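Local structure of tellurite resistance protein of COG3793 (Nostoc punctiforme, 2OU3) at residues S29-K34 and E81-R86; L37-A42 and R95-S100; S100-S105 and G109-K114; A117-M122 and E131-L136. The protein is of unknown function but belongs to the TerB family of tellurite resistance proteins and, in the crystal, binds zinc and an indole carbaldehyde. All blocks are in the same frame, centred on the assembly; numbering follows the deposited sequence.

How the contacts relate
From the N terminus, helix 26-41 supplies the first segment of contacts 1 and 2. Contact 1 closes 46 intervening residues by returning helix 80-84 to it; contact 2 closes 52 with helix 94-106. Their segments alternate along the chain, so these two closures cross, and both reach the same indole ligand. Contact 3 follows in series: it shares Ser100 with contact 2 and closes three residues between 100-105 and 109-114, the lead-in to helix 113-126. Contact 4 then folds helix 130-154 back on helix 113-126 across eight residues. Ile102 CG1 lies 3.6 Å from Ile119 CD1, which joins contacts 3 and 4, while Ala40 O and Lys118 NZ, 2.8 Å apart, tie contact 2 to contact 4.

Contact 1 (S29-K34 and E81-R86); sequences SSIYMK and EEVIAR. With I3A (1H-indole-3-carbaldehyde), chain E.
Ile31 presents its two branches to different parts of 81-86. CG2 lies against the backbone, 3.4 Å from Val83 O, whereas CD1, at the end of the other branch, crosses obliquely to the Arg86 side chain and stops 3.8 Å from Arg86 CB. The torsion explains the division: with chi1 at -66°, CG1 stands beside the backbone N and CG2 lies anti to it. Val83 O also accepts the backbone N-H of Arg86, so the carbonyl that Ile31 CG2 covers is already engaged. Alongside, Lys34 CB meets Val83 CG1 at 4.0 Å, and the extended lysine chain carries NZ on to a salt bridge with Asp70. Arg86 lays one guanidinium face over Val83 CA and pairs with Glu78. No hydrogen bond links the two segments; the evidence is of apolar contact with charged ends led outward to other partners. Within the all-helical TerB fold, this places the short helix 80-84 against helix 26-41, whose neighbouring residues line the indole-3-carbaldehyde pocket. There Tyr32, with CG anti to its own N (chi1 173°), turns one ring face to the ligand: I3A C2 sits 3.5 Å above the ring plane, over the centre. One turn earlier, Ser29 OG donates to the aldehyde oxygen, I3A O, at 2.8 Å.

Contact 2 (L37-A42 and R95-S100); sequences LTCAKA and RDILLS. With I3A (1H-indole-3-carbaldehyde), chain E.
Cys39 overlaps two residues of helix 94-106, its SG lying 3.7 Å from Leu98 CD1 and its CB 4.2 Å from Ile97 CG2. The sulfur is swung away from the cysteine's backbone N (chi1 -156°, in the conformer described), which carries it toward the leucine branch. Leu98 starts in the other direction, its first bond leading away from 37-42, yet its CD1 methyl turns back to the sulfur. All three residues are buried, and the two helices approach to 7.0 Å between Cys39 CA and Leu98 CA. Met122 and Ile119 of helix 113-126 cover the same core around Cys39 and Leu98.

On another side of helix 94-106, Asp96 belongs to the ligand pocket. I3A N donates to Asp96 OD2 over 2.8 Å with an N-H...O angle of 165°, a nearly straight bond. The same oxygen is hydrogen-bonded to Tyr155 OH of the second subunit, and OD1 to Tyr32 OH, so three partners hold the carboxylate. With no hydrogen bond between the segments, the helix pairing rests on shape and apolar contact, whereas the polar chemistry is concentrated on Asp96, whose carboxylate receives the indole N-H, consistent with fixing its direction.

Contact 3 (S100-S105 and G109-K114); sequences SAIWVS and GELHEK. With ZN (zinc ion), chain C; EDO (1,2-ethanediol), chain F.
Ser105, whose CB touches Leu111 CD2 at 3.7 Å, uses both faces of one flat group in its own helix: its OG and its backbone N reach Ala101 O from opposite faces of the carbonyl plane. The hydroxyl bond is 3.0 Å from Ser105 OG to Ala101 O, with the donor tilted 34° from that plane. Trp103, turned away from 109-114, enters edge-to-face ring pairs with Tyr140 and with Trp16 of the second subunit. The motif is a helix-loop-helix in which the turn between helices 94-106 and 113-126 holds a zinc ion.

Leu111 is the apolar bridge of the turn. Its two methyls part: CD2 goes to Ser105, while CD1 meets Ile102 CG2 at 3.8 Å, the two side chains crossing at about a right angle. The bond to CB does not aim at helix 94-106, but with CG beside the backbone N (chi1 -56°) and chi2 extended the methyls come to Ile102 and Ser105; Tyr141 of helix 130-154 packs on the same leucine. His112 is at the N-cap position, right before helix 113-126.

While the Ser105 hydroxyl is turned inward to Ala101, its backbone carbonyl serves the metal. Asp108, Glu115 and Glu50 supply three more protein ligands, so the site draws on helices 48-60, 94-106 and 113-126 as well as Asp108 of the connection. Two waters complete a set of six. Water 2 lies 2.3 Å from the zinc. Water 1 links the ion to the loop by donating to Gly109 O at 2.6 Å, and Ser105 O itself binds the zinc ion at 2.1 Å.

Contact 4 (A117-M122 and E131-L136); sequences AKIRKM and EIVDQL
Charge pairing links Arg120 to Asp134: NH2 donates to OD1 in a salt bridge of 2.7 Å, with an N-H...O angle of 159°. The acceptor lies close to the guanidinium plane, at its edge, although the carboxylate plane is turned 38° from it; a single nitrogen and a single oxygen make the bond, not a two-pronged pair. Other acceptors fix the rotation of the arginine head: NE forms a salt bridge with Glu130, while NH1 pairs with Glu137 and donates to Lys116 O. Three acidic side chains surround one cation, which would be expected to offset the closeness of Asp134 OD2 to Glu130 OE2.

Van der Waals packing accompanies this network. Val133 CG1 sits over the centre of one guanidinium face, 3.7 Å from Arg120 CZ, and the same methyl makes apolar contact with Ile119 CG2 at 4.1 Å. Lying anti to the valine's backbone N, CG1 points at helix 113-126 and touches both.

By backbone geometry, the axes of 117-122 and 131-136 approach to 10.7 Å, with their directions 134° apart. Such an inclined, roughly antiparallel pair joined by a short connection is a helical hairpin, formed by helices 113-126 and 130-154 of the all-helical TerB fold.

Contact 1 (S29-K34 and E81-R86)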
loop_
_atom_site.group_PDB
_atom_site.type_symbol
_atom_site.label_atom_id
_atom_site.label_comp_id
_atom_site.label_asym_id
_atom_site.label_seq_id
_atom_site.Cartn_x
_atom_site.Cartn_y
_atom_site.Cartn_z
ATOM N N SER A 29 5.902 9.962 12.706
ATOM C CA SER A 29 6.374 8.930 11.787
ATOM C C SER A 29 7.741 8.440 12.224
ATOM O O SER A 29 8.010 7.229 12.236
ATOM C CB SER A 29 6.418 9.433 10.322
ATOM O OG SER A 29 5.103 9.656 9.802
ATOM N N SER A 30 8.604 9.380 12.602
ATOM C CA SER A 30 9.949 9.062 13.082
ATOM C C SER A 30 9.949 8.170 14.333
ATOM O O SER A 30 10.578 7.114 14.356
ATOM C CB SER A 30 10.707 10.377 13.384
ATOM O OG SER A 30 12.026 10.130 13.847
ATOM N N ILE A 31 9.212 8.596 15.351
ATOM C CA ILE A 31 9.101 7.855 16.608
ATOM C C ILE A 31 8.488 6.462 16.368
ATOM O O ILE A 31 9.006 5.444 16.859
ATOM C CB ILE A 31 8.305 8.665 17.670
ATOM C CG1 ILE A 31 9.068 9.930 18.077
ATOM C CG2 ILE A 31 8.064 7.836 18.925
ATOM C CD1 ILE A 31 8.196 10.977 18.766
ATOM N N TYR A 32 7.432 6.412 15.555
ATOM C CA TYR A 32 6.803 5.144 15.200
ATOM C C TYR A 32 7.806 4.187 14.556
ATOM O O TYR A 32 7.926 3.023 14.978
ATOM C CB TYR A 32 5.646 5.384 14.249
ATOM C CG TYR A 32 5.016 4.126 13.661
ATOM C CD1 TYR A 32 4.052 3.418 14.360
ATOM C CD2 TYR A 32 5.385 3.658 12.402
ATOM C CE1 TYR A 32 3.475 2.272 13.829
ATOM C CE2 TYR A 32 4.819 2.525 11.868
ATOM C CZ TYR A 32 3.853 1.843 12.559
ATOM O OH TYR A 32 3.287 0.724 11.990
HETATM N N MSE A 33 8.554 4.669 13.567
HETATM C CA MSE A 33 9.534 3.834 12.862
HETATM C C MSE A 33 10.683 3.427 13.752
HETATM O O MSE A 33 11.173 2.314 13.651
HETATM C CB MSE A 33 10.089 4.517 11.615
HETATM C CG MSE A 33 9.160 4.474 10.450
HETATM SE SE MSE A 33 8.609 2.667 9.975
HETATM C CE MSE A 33 10.229 1.811 10.160
ATOM N N LYS A 34 11.131 4.331 14.636
ATOM C CA LYS A 34 12.142 3.965 15.622
ATOM C C LYS A 34 11.645 2.833 16.513
ATOM O O LYS A 34 12.388 1.936 16.858
ATOM C CB LYS A 34 12.586 5.177 16.473
ATOM C CG LYS A 34 13.486 6.136 15.665
ATOM C CD LYS A 34 13.768 7.469 16.327
ATOM C CE LYS A 34 14.787 8.279 15.500
ATOM N NZ LYS A 34 15.167 9.582 16.126
ATOM N N GLU A 81 9.975 0.850 25.433
ATOM C CA GLU A 81 8.978 1.603 26.220
ATOM C C GLU A 81 9.293 3.084 26.335
ATOM O O GLU A 81 8.398 3.916 26.463
ATOM C CB GLU A 81 8.830 1.005 27.625
ATOM C CG GLU A 81 10.081 1.107 28.526
ATOM C CD GLU A 81 11.055 -0.077 28.386
ATOM O OE1 GLU A 81 10.984 -0.840 27.391
ATOM O OE2 GLU A 81 11.911 -0.218 29.290
ATOM N N GLU A 82 10.577 3.421 26.349
ATOM C CA GLU A 82 10.986 4.829 26.389
ATOM C C GLU A 82 10.753 5.517 25.044
ATOM O O GLU A 82 10.357 6.679 24.992
ATOM C CB GLU A 82 12.445 4.967 26.788
ATOM C CG GLU A 82 12.747 4.397 28.191
ATOM C CD GLU A 82 14.171 4.707 28.668
ATOM O OE1 GLU A 82 14.912 5.432 27.957
ATOM O OE2 GLU A 82 14.556 4.194 29.742
ATOM N N VAL A 83 10.991 4.803 23.963
ATOM C CA VAL A 83 10.772 5.366 22.652
ATOM C C VAL A 83 9.293 5.737 22.455
ATOM O O VAL A 83 8.972 6.867 22.049
ATOM C CB VAL A 83 11.310 4.425 21.560
ATOM C CG1 VAL A 83 11.027 5.017 20.162
ATOM C CG2 VAL A 83 12.808 4.239 21.742
ATOM N N ILE A 84 8.399 4.788 22.737
ATOM C CA ILE A 84 6.973 4.993 22.465
ATOM C C ILE A 84 6.406 6.125 23.301
ATOM O O ILE A 84 5.522 6.857 22.848
ATOM C CB ILE A 84 6.095 3.690 22.577
ATOM C CG1 ILE A 84 5.949 3.216 24.042
ATOM C CG2 ILE A 84 6.647 2.585 21.647
ATOM C CD1 ILE A 84 4.796 2.212 24.305
ATOM N N ALA A 85 6.967 6.309 24.487
ATOM C CA ALA A 85 6.516 7.343 25.428
ATOM C C ALA A 85 6.880 8.774 24.972
ATOM O O ALA A 85 6.417 9.758 25.531
ATOM C CB ALA A 85 7.083 7.063 26.856
ATOM N N ARG A 86 7.665 8.880 23.906
ATOM C CA ARG A 86 7.967 10.166 23.319
ATOM C C ARG A 86 6.759 10.781 22.625
ATOM O O ARG A 86 6.751 11.984 22.377
ATOM C CB ARG A 86 9.168 10.077 22.374
ATOM C CG ARG A 86 10.458 9.795 23.101
ATOM C CD ARG A 86 11.635 9.549 22.156
ATOM N NE ARG A 86 12.699 8.908 22.908
ATOM C CZ ARG A 86 13.694 8.188 22.399
ATOM N NH1 ARG A 86 13.829 7.998 21.090
ATOM N NH2 ARG A 86 14.549 7.637 23.250
HETATM O O I3A E . 3.473 7.608 10.822
HETATM C "C3'" I3A E . 3.061 6.483 10.546
HETATM C C3 I3A E . 2.282 5.766 11.584
HETATM C C2 I3A E . 1.706 4.538 11.397
HETATM N N I3A E . 1.051 4.206 12.561
HETATM C C8 I3A E . 1.181 5.172 13.494
HETATM C C9 I3A E . 1.987 6.264 12.932
HETATM C C4 I3A E . 2.252 7.426 13.672
HETATM C C5 I3A E . 1.775 7.503 14.959
HETATM C C6 I3A E . 0.997 6.476 15.518
HETATM C C7 I3A E . 0.709 5.337 14.782
#

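Contact 2 (L37-A42 and R95-S100)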
loop_
_atom_site.group_PDB
_atom_site.type_symbol
_atom_site.label_atom_id
_atom_site.label_comp_id
_atom_site.label_asym_id
_atom_site.label_seq_id
_atom_site.Cartn_x
_atom_site.Cartn_y
_atom_site.Cartn_z
ATOM N N LEU A 37 11.723 -0.394 14.405
ATOM C CA LEU A 37 13.083 -0.894 14.276
ATOM C C LEU A 37 13.590 -1.491 15.577
ATOM O O LEU A 37 14.234 -2.554 15.564
ATOM C CB LEU A 37 14.044 0.207 13.823
ATOM C CG LEU A 37 13.817 0.758 12.426
ATOM C CD1 LEU A 37 14.708 1.965 12.209
ATOM C CD2 LEU A 37 14.073 -0.359 11.397
ATOM N N THR A 38 13.306 -0.827 16.701
ATOM C CA THR A 38 13.660 -1.380 18.000
ATOM C C THR A 38 13.020 -2.760 18.195
ATOM O O THR A 38 13.663 -3.689 18.668
ATOM C CB THR A 38 13.199 -0.477 19.145
ATOM O OG1 THR A 38 13.692 0.830 18.911
ATOM C CG2 THR A 38 13.710 -0.976 20.481
ATOM N N CYS A 39 11.750 -2.854 17.840
ATOM C CA CYS A 39 10.975 -4.072 17.972
ATOM C C CYS A 39 11.538 -5.203 17.098
ATOM O O CYS A 39 11.737 -6.306 17.576
ATOM C CB CYS A 39 9.509 -3.768 17.611
ATOM S SG CYS A 39 8.233 -4.833 18.293
ATOM N N ALA A 40 11.778 -4.910 15.824
ATOM C CA ALA A 40 12.320 -5.896 14.895
ATOM C C ALA A 40 13.709 -6.354 15.349
ATOM O O ALA A 40 14.005 -7.545 15.333
ATOM C CB ALA A 40 12.397 -5.332 13.499
ATOM N N LYS A 41 14.554 -5.405 15.751
ATOM C CA LYS A 41 15.912 -5.736 16.203
ATOM C C LYS A 41 15.863 -6.499 17.535
ATOM O O LYS A 41 16.587 -7.481 17.723
ATOM C CB LYS A 41 16.751 -4.471 16.329
ATOM C CG LYS A 41 18.244 -4.709 16.492
ATOM C CD LYS A 41 18.928 -3.449 17.007
ATOM C CE LYS A 41 20.451 -3.604 17.011
ATOM N NZ LYS A 41 21.128 -2.295 17.078
ATOM N N ALA A 42 14.986 -6.044 18.429
ATOM C CA ALA A 42 14.687 -6.732 19.682
ATOM C C ALA A 42 15.974 -6.987 20.459
ATOM O O ALA A 42 16.662 -6.041 20.841
ATOM C CB ALA A 42 13.903 -8.033 19.432
ATOM N N ARG A 95 -0.050 -2.455 18.757
ATOM C CA ARG A 95 -0.308 -3.578 17.846
ATOM C C ARG A 95 0.190 -3.267 16.434
ATOM O O ARG A 95 0.695 -4.125 15.727
ATOM C CB ARG A 95 -1.780 -3.922 17.796
ATOM C CG ARG A 95 -2.339 -4.397 19.137
ATOM C CD ARG A 95 -3.809 -4.726 18.988
ATOM N NE ARG A 95 -4.425 -5.024 20.268
ATOM C CZ ARG A 95 -5.633 -5.560 20.402
ATOM N NH1 ARG A 95 -6.382 -5.858 19.350
ATOM N NH2 ARG A 95 -6.083 -5.807 21.595
ATOM N N ASP A 96 0.031 -2.011 16.057
ATOM C CA ASP A 96 0.448 -1.484 14.777
ATOM C C ASP A 96 1.984 -1.614 14.662
ATOM O O ASP A 96 2.510 -2.108 13.676
ATOM C CB ASP A 96 -0.068 -0.043 14.750
ATOM C CG ASP A 96 0.228 0.721 13.460
ATOM O OD1 ASP A 96 0.896 0.205 12.529
ATOM O OD2 ASP A 96 -0.294 1.878 13.412
ATOM N N ILE A 97 2.694 -1.192 15.702
ATOM C CA ILE A 97 4.130 -1.289 15.725
ATOM C C ILE A 97 4.543 -2.773 15.532
ATOM O O ILE A 97 5.453 -3.083 14.762
ATOM C CB ILE A 97 4.712 -0.770 17.105
ATOM C CG1 ILE A 97 4.619 0.772 17.228
ATOM C CG2 ILE A 97 6.166 -1.260 17.312
ATOM C CD1 ILE A 97 4.644 1.305 18.702
ATOM N N LEU A 98 3.894 -3.662 16.276
ATOM C CA LEU A 98 4.258 -5.107 16.260
ATOM C C LEU A 98 4.097 -5.698 14.883
ATOM O O LEU A 98 4.967 -6.415 14.401
ATOM C CB LEU A 98 3.410 -5.878 17.264
ATOM C CG LEU A 98 4.046 -7.221 17.648
ATOM C CD1 LEU A 98 5.167 -6.827 18.624
ATOM C CD2 LEU A 98 3.110 -8.209 18.311
ATOM N N LEU A 99 2.966 -5.390 14.234
ATOM C CA LEU A 99 2.679 -5.876 12.911
ATOM C C LEU A 99 3.700 -5.403 11.896
ATOM O O LEU A 99 4.180 -6.177 11.096
ATOM C CB LEU A 99 1.243 -5.508 12.477
ATOM C CG LEU A 99 0.867 -5.996 11.063
ATOM C CD1 LEU A 99 0.939 -7.519 10.932
ATOM C CD2 LEU A 99 -0.516 -5.456 10.628
ATOM N N SER A 100 4.048 -4.133 11.926
ATOM C CA SER A 100 5.117 -3.633 11.049
ATOM C C SER A 100 6.447 -4.322 11.355
ATOM O O SER A 100 7.183 -4.672 10.449
ATOM C CB SER A 100 5.263 -2.114 11.202
ATOM O OG SER A 100 4.128 -1.451 10.646
HETATM O O I3A E . 3.473 7.608 10.822
HETATM C "C3'" I3A E . 3.061 6.483 10.546
HETATM C C3 I3A E . 2.282 5.766 11.584
HETATM C C2 I3A E . 1.706 4.538 11.397
HETATM N N I3A E . 1.051 4.206 12.561
HETATM C C8 I3A E . 1.181 5.172 13.494
HETATM C C9 I3A E . 1.987 6.264 12.932
HETATM C C4 I3A E . 2.252 7.426 13.672
HETATM C C5 I3A E . 1.775 7.503 14.959
HETATM C C6 I3A E . 0.997 6.476 15.518
HETATM C C7 I3A E . 0.709 5.337 14.782
#

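Contact 3 (S100-S105 and G109-K114)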
loop_
_atom_site.group_PDB
_atom_site.type_symbol
_atom_site.label_atom_id
_atom_site.label_comp_id
_atom_site.label_asym_id
_atom_site.label_seq_id
_atom_site.Cartn_x
_atom_site.Cartn_y
_atom_site.Cartn_z
ATOM N N SER A 100 4.048 -4.133 11.926
ATOM C CA SER A 100 5.117 -3.633 11.049
ATOM C C SER A 100 6.447 -4.322 11.355
ATOM O O SER A 100 7.183 -4.672 10.449
ATOM C CB SER A 100 5.263 -2.114 11.202
ATOM O OG SER A 100 4.128 -1.451 10.646
ATOM N N ALA A 101 6.738 -4.540 12.642
ATOM C CA ALA A 101 7.960 -5.238 13.043
ATOM C C ALA A 101 8.019 -6.668 12.496
ATOM O O ALA A 101 9.070 -7.138 12.035
ATOM C CB ALA A 101 8.087 -5.271 14.571
ATOM N N ILE A 102 6.874 -7.341 12.516
ATOM C CA ILE A 102 6.757 -8.686 11.914
ATOM C C ILE A 102 7.071 -8.635 10.431
ATOM O O ILE A 102 7.856 -9.441 9.940
ATOM C CB ILE A 102 5.349 -9.264 12.134
ATOM C CG1 ILE A 102 5.154 -9.567 13.619
ATOM C CG2 ILE A 102 5.110 -10.548 11.258
ATOM C CD1 ILE A 102 3.669 -9.729 14.068
ATOM N N TRP A 103 6.455 -7.690 9.712
ATOM C CA TRP A 103 6.690 -7.526 8.272
ATOM C C TRP A 103 8.147 -7.186 7.983
ATOM O O TRP A 103 8.731 -7.726 7.059
ATOM C CB TRP A 103 5.799 -6.445 7.679
ATOM C CG TRP A 103 4.508 -6.920 7.185
ATOM C CD1 TRP A 103 3.318 -6.911 7.839
ATOM C CD2 TRP A 103 4.270 -7.512 5.909
ATOM N NE1 TRP A 103 2.325 -7.431 7.022
ATOM C CE2 TRP A 103 2.888 -7.827 5.842
ATOM C CE3 TRP A 103 5.090 -7.828 4.822
ATOM C CZ2 TRP A 103 2.325 -8.413 4.727
ATOM C CZ3 TRP A 103 4.524 -8.409 3.717
ATOM C CH2 TRP A 103 3.166 -8.703 3.678
ATOM N N VAL A 104 8.731 -6.304 8.787
ATOM C CA VAL A 104 10.155 -5.994 8.643
ATOM C C VAL A 104 11.037 -7.247 8.824
ATOM O O VAL A 104 11.956 -7.454 8.057
ATOM C CB VAL A 104 10.599 -4.913 9.631
ATOM C CG1 VAL A 104 12.125 -4.796 9.651
ATOM C CG2 VAL A 104 9.964 -3.549 9.243
ATOM N N SER A 105 10.764 -8.031 9.852
ATOM C CA SER A 105 11.514 -9.220 10.156
ATOM C C SER A 105 11.365 -10.242 9.015
ATOM O O SER A 105 12.264 -11.006 8.719
ATOM C CB SER A 105 11.017 -9.805 11.469
ATOM O OG SER A 105 11.369 -8.974 12.559
ATOM N N GLY A 109 13.400 -12.976 4.600
ATOM C CA GLY A 109 13.102 -14.403 4.651
ATOM C C GLY A 109 12.074 -14.771 5.698
ATOM O O GLY A 109 11.835 -14.018 6.637
ATOM N N GLU A 110 11.473 -15.947 5.542
ATOM C CA GLU A 110 10.393 -16.393 6.438
ATOM C C GLU A 110 10.821 -16.362 7.911
ATOM O O GLU A 110 11.989 -16.623 8.232
ATOM C CB GLU A 110 9.908 -17.792 6.041
ATOM N N LEU A 111 9.881 -16.045 8.799
ATOM C CA LEU A 111 10.196 -15.875 10.229
ATOM C C LEU A 111 10.715 -17.156 10.878
ATOM O O LEU A 111 10.054 -18.177 10.865
ATOM C CB LEU A 111 8.978 -15.392 11.010
ATOM C CG LEU A 111 8.322 -14.101 10.505
ATOM C CD1 LEU A 111 7.016 -13.857 11.230
ATOM C CD2 LEU A 111 9.284 -12.956 10.664
ATOM N N HIS A 112 11.898 -17.069 11.468
ATOM C CA HIS A 112 12.508 -18.172 12.187
ATOM C C HIS A 112 11.956 -18.195 13.621
ATOM O O HIS A 112 11.288 -17.242 14.032
ATOM C CB HIS A 112 14.033 -17.982 12.187
ATOM C CG HIS A 112 14.587 -17.467 10.893
ATOM N N GLU A 113 12.230 -19.265 14.376
ATOM C CA GLU A 113 11.830 -19.331 15.790
ATOM C C GLU A 113 12.450 -18.216 16.620
ATOM O O GLU A 113 11.815 -17.701 17.546
ATOM C CB GLU A 113 12.156 -20.687 16.432
ATOM C CG GLU A 113 11.143 -21.793 16.131
ATOM C CD GLU A 113 9.684 -21.367 16.322
ATOM O OE1 GLU A 113 9.292 -20.951 17.450
ATOM O OE2 GLU A 113 8.932 -21.468 15.319
ATOM N N LYS A 114 13.688 -17.858 16.300
ATOM C CA LYS A 114 14.344 -16.715 16.940
ATOM C C LYS A 114 13.499 -15.442 16.817
ATOM O O LYS A 114 13.235 -14.747 17.815
ATOM C CB LYS A 114 15.707 -16.442 16.307
ATOM C CG LYS A 114 16.892 -17.219 16.890
ATOM C CD LYS A 114 18.197 -16.701 16.253
ATOM C CE LYS A 114 19.451 -17.266 16.903
ATOM N NZ LYS A 114 20.678 -16.523 16.471
HETATM ZN ZN ZN C . 14.215 -11.524 9.220
HETATM C C1 EDO F . 16.168 -16.752 6.398
HETATM O O1 EDO F . 17.379 -16.304 7.018
HETATM C C2 EDO F . 15.092 -16.908 7.462
HETATM O O2 EDO F . 13.932 -17.528 6.888
HETATM O O HOH W 1 13.626 -13.499 8.446
HETATM O O HOH W 2 16.399 -12.114 9.557
#

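Contact 4 (A117-M122 and E131-L136)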
loop_
_atom_site.group_PDB
_atom_site.type_symbol
_atom_site.label_atom_id
_atom_site.label_comp_id
_atom_site.label_asym_id
_atom_site.label_seq_id
_atom_site.Cartn_x
_atom_site.Cartn_y
_atom_site.Cartn_z
ATOM N N ALA A 117 10.360 -15.571 18.768
ATOM C CA ALA A 117 10.710 -15.364 20.186
ATOM C C ALA A 117 10.919 -13.870 20.534
ATOM O O ALA A 117 10.384 -13.369 21.533
ATOM C CB ALA A 117 11.948 -16.178 20.545
ATOM N N LYS A 118 11.702 -13.186 19.704
ATOM C CA LYS A 118 11.888 -11.721 19.795
ATOM C C LYS A 118 10.584 -10.955 19.838
ATOM O O LYS A 118 10.382 -10.062 20.691
ATOM C CB LYS A 118 12.665 -11.215 18.579
ATOM C CG LYS A 118 14.138 -11.676 18.529
ATOM C CD LYS A 118 15.049 -10.816 17.601
ATOM C CE LYS A 118 14.459 -10.534 16.235
ATOM N NZ LYS A 118 15.454 -9.884 15.307
ATOM N N ILE A 119 9.709 -11.264 18.879
ATOM C CA ILE A 119 8.455 -10.534 18.735
ATOM C C ILE A 119 7.630 -10.686 19.989
ATOM O O ILE A 119 6.981 -9.730 20.416
ATOM C CB ILE A 119 7.624 -11.013 17.514
ATOM C CG1 ILE A 119 8.236 -10.512 16.200
ATOM C CG2 ILE A 119 6.191 -10.522 17.598
ATOM C CD1 ILE A 119 7.924 -11.425 15.005
ATOM N N ARG A 120 7.662 -11.879 20.593
ATOM C CA ARG A 120 6.882 -12.101 21.803
ATOM C C ARG A 120 7.484 -11.346 22.979
ATOM O O ARG A 120 6.749 -10.827 23.807
ATOM C CB ARG A 120 6.702 -13.611 22.060
ATOM C CG ARG A 120 5.486 -14.123 21.290
ATOM C CD ARG A 120 5.407 -15.600 21.027
ATOM N NE ARG A 120 4.318 -15.879 20.067
ATOM C CZ ARG A 120 4.401 -15.671 18.763
ATOM N NH1 ARG A 120 5.506 -15.157 18.219
ATOM N NH2 ARG A 120 3.367 -15.966 18.003
ATOM N N LYS A 121 8.815 -11.303 23.056
ATOM C CA LYS A 121 9.506 -10.519 24.087
ATOM C C LYS A 121 9.132 -9.051 23.996
ATOM O O LYS A 121 8.923 -8.398 25.023
ATOM C CB LYS A 121 11.032 -10.694 23.992
ATOM C CG LYS A 121 11.523 -12.025 24.513
ATOM C CD LYS A 121 13.056 -12.123 24.532
HETATM N N MSE A 122 9.016 -8.545 22.768
HETATM C CA MSE A 122 8.642 -7.147 22.543
HETATM C C MSE A 122 7.173 -6.919 22.843
HETATM O O MSE A 122 6.813 -5.917 23.464
HETATM C CB MSE A 122 8.939 -6.701 21.111
HETATM C CG MSE A 122 10.408 -6.667 20.742
HETATM SE SE MSE A 122 11.504 -5.556 21.981
HETATM C CE MSE A 122 12.763 -6.699 22.247
ATOM N N GLU A 131 -2.583 -14.083 22.659
ATOM C CA GLU A 131 -3.620 -14.334 21.657
ATOM C C GLU A 131 -3.568 -13.283 20.554
ATOM O O GLU A 131 -3.762 -13.596 19.380
ATOM C CB GLU A 131 -5.031 -14.368 22.272
ATOM C CG GLU A 131 -6.130 -14.494 21.205
ATOM N N ILE A 132 -3.295 -12.031 20.936
ATOM C CA ILE A 132 -3.241 -10.935 19.969
ATOM C C ILE A 132 -1.979 -11.060 19.109
ATOM O O ILE A 132 -2.054 -10.938 17.868
ATOM C CB ILE A 132 -3.359 -9.517 20.639
ATOM C CG1 ILE A 132 -4.725 -9.356 21.324
ATOM C CG2 ILE A 132 -3.196 -8.373 19.580
ATOM C CD1 ILE A 132 -5.953 -9.554 20.367
ATOM N N VAL A 133 -0.840 -11.319 19.735
ATOM C CA VAL A 133 0.384 -11.619 18.974
ATOM C C VAL A 133 0.136 -12.714 17.905
ATOM O O VAL A 133 0.475 -12.527 16.729
ATOM C CB VAL A 133 1.550 -12.063 19.871
ATOM C CG1 VAL A 133 2.811 -12.298 18.984
ATOM C CG2 VAL A 133 1.815 -11.016 20.972
ATOM N N ASP A 134 -0.429 -13.849 18.316
ATOM C CA ASP A 134 -0.745 -14.945 17.381
ATOM C C ASP A 134 -1.638 -14.471 16.233
ATOM O O ASP A 134 -1.429 -14.833 15.081
ATOM C CB ASP A 134 -1.336 -16.154 18.132
ATOM C CG ASP A 134 -0.295 -16.881 18.948
ATOM O OD1 ASP A 134 0.867 -16.762 18.585
ATOM O OD2 ASP A 134 -0.592 -17.496 19.992
ATOM N N GLN A 135 -2.616 -13.625 16.534
ATOM C CA GLN A 135 -3.488 -13.080 15.506
ATOM C C GLN A 135 -2.772 -12.152 14.538
ATOM O O GLN A 135 -3.060 -12.179 13.324
ATOM C CB GLN A 135 -4.696 -12.365 16.131
ATOM C CG GLN A 135 -5.729 -13.353 16.695
ATOM C CD GLN A 135 -6.763 -12.688 17.567
ATOM O OE1 GLN A 135 -7.074 -11.532 17.375
ATOM N NE2 GLN A 135 -7.311 -13.429 18.534
ATOM N N LEU A 136 -1.828 -11.367 15.061
ATOM C CA LEU A 136 -1.073 -10.439 14.238
ATOM C C LEU A 136 -0.140 -11.206 13.307
ATOM O O LEU A 136 -0.013 -10.855 12.131
ATOM C CB LEU A 136 -0.276 -9.479 15.112
ATOM C CG LEU A 136 -1.134 -8.430 15.817
ATOM C CD1 LEU A 136 -0.285 -7.711 16.869
ATOM C CD2 LEU A 136 -1.778 -7.446 14.815
#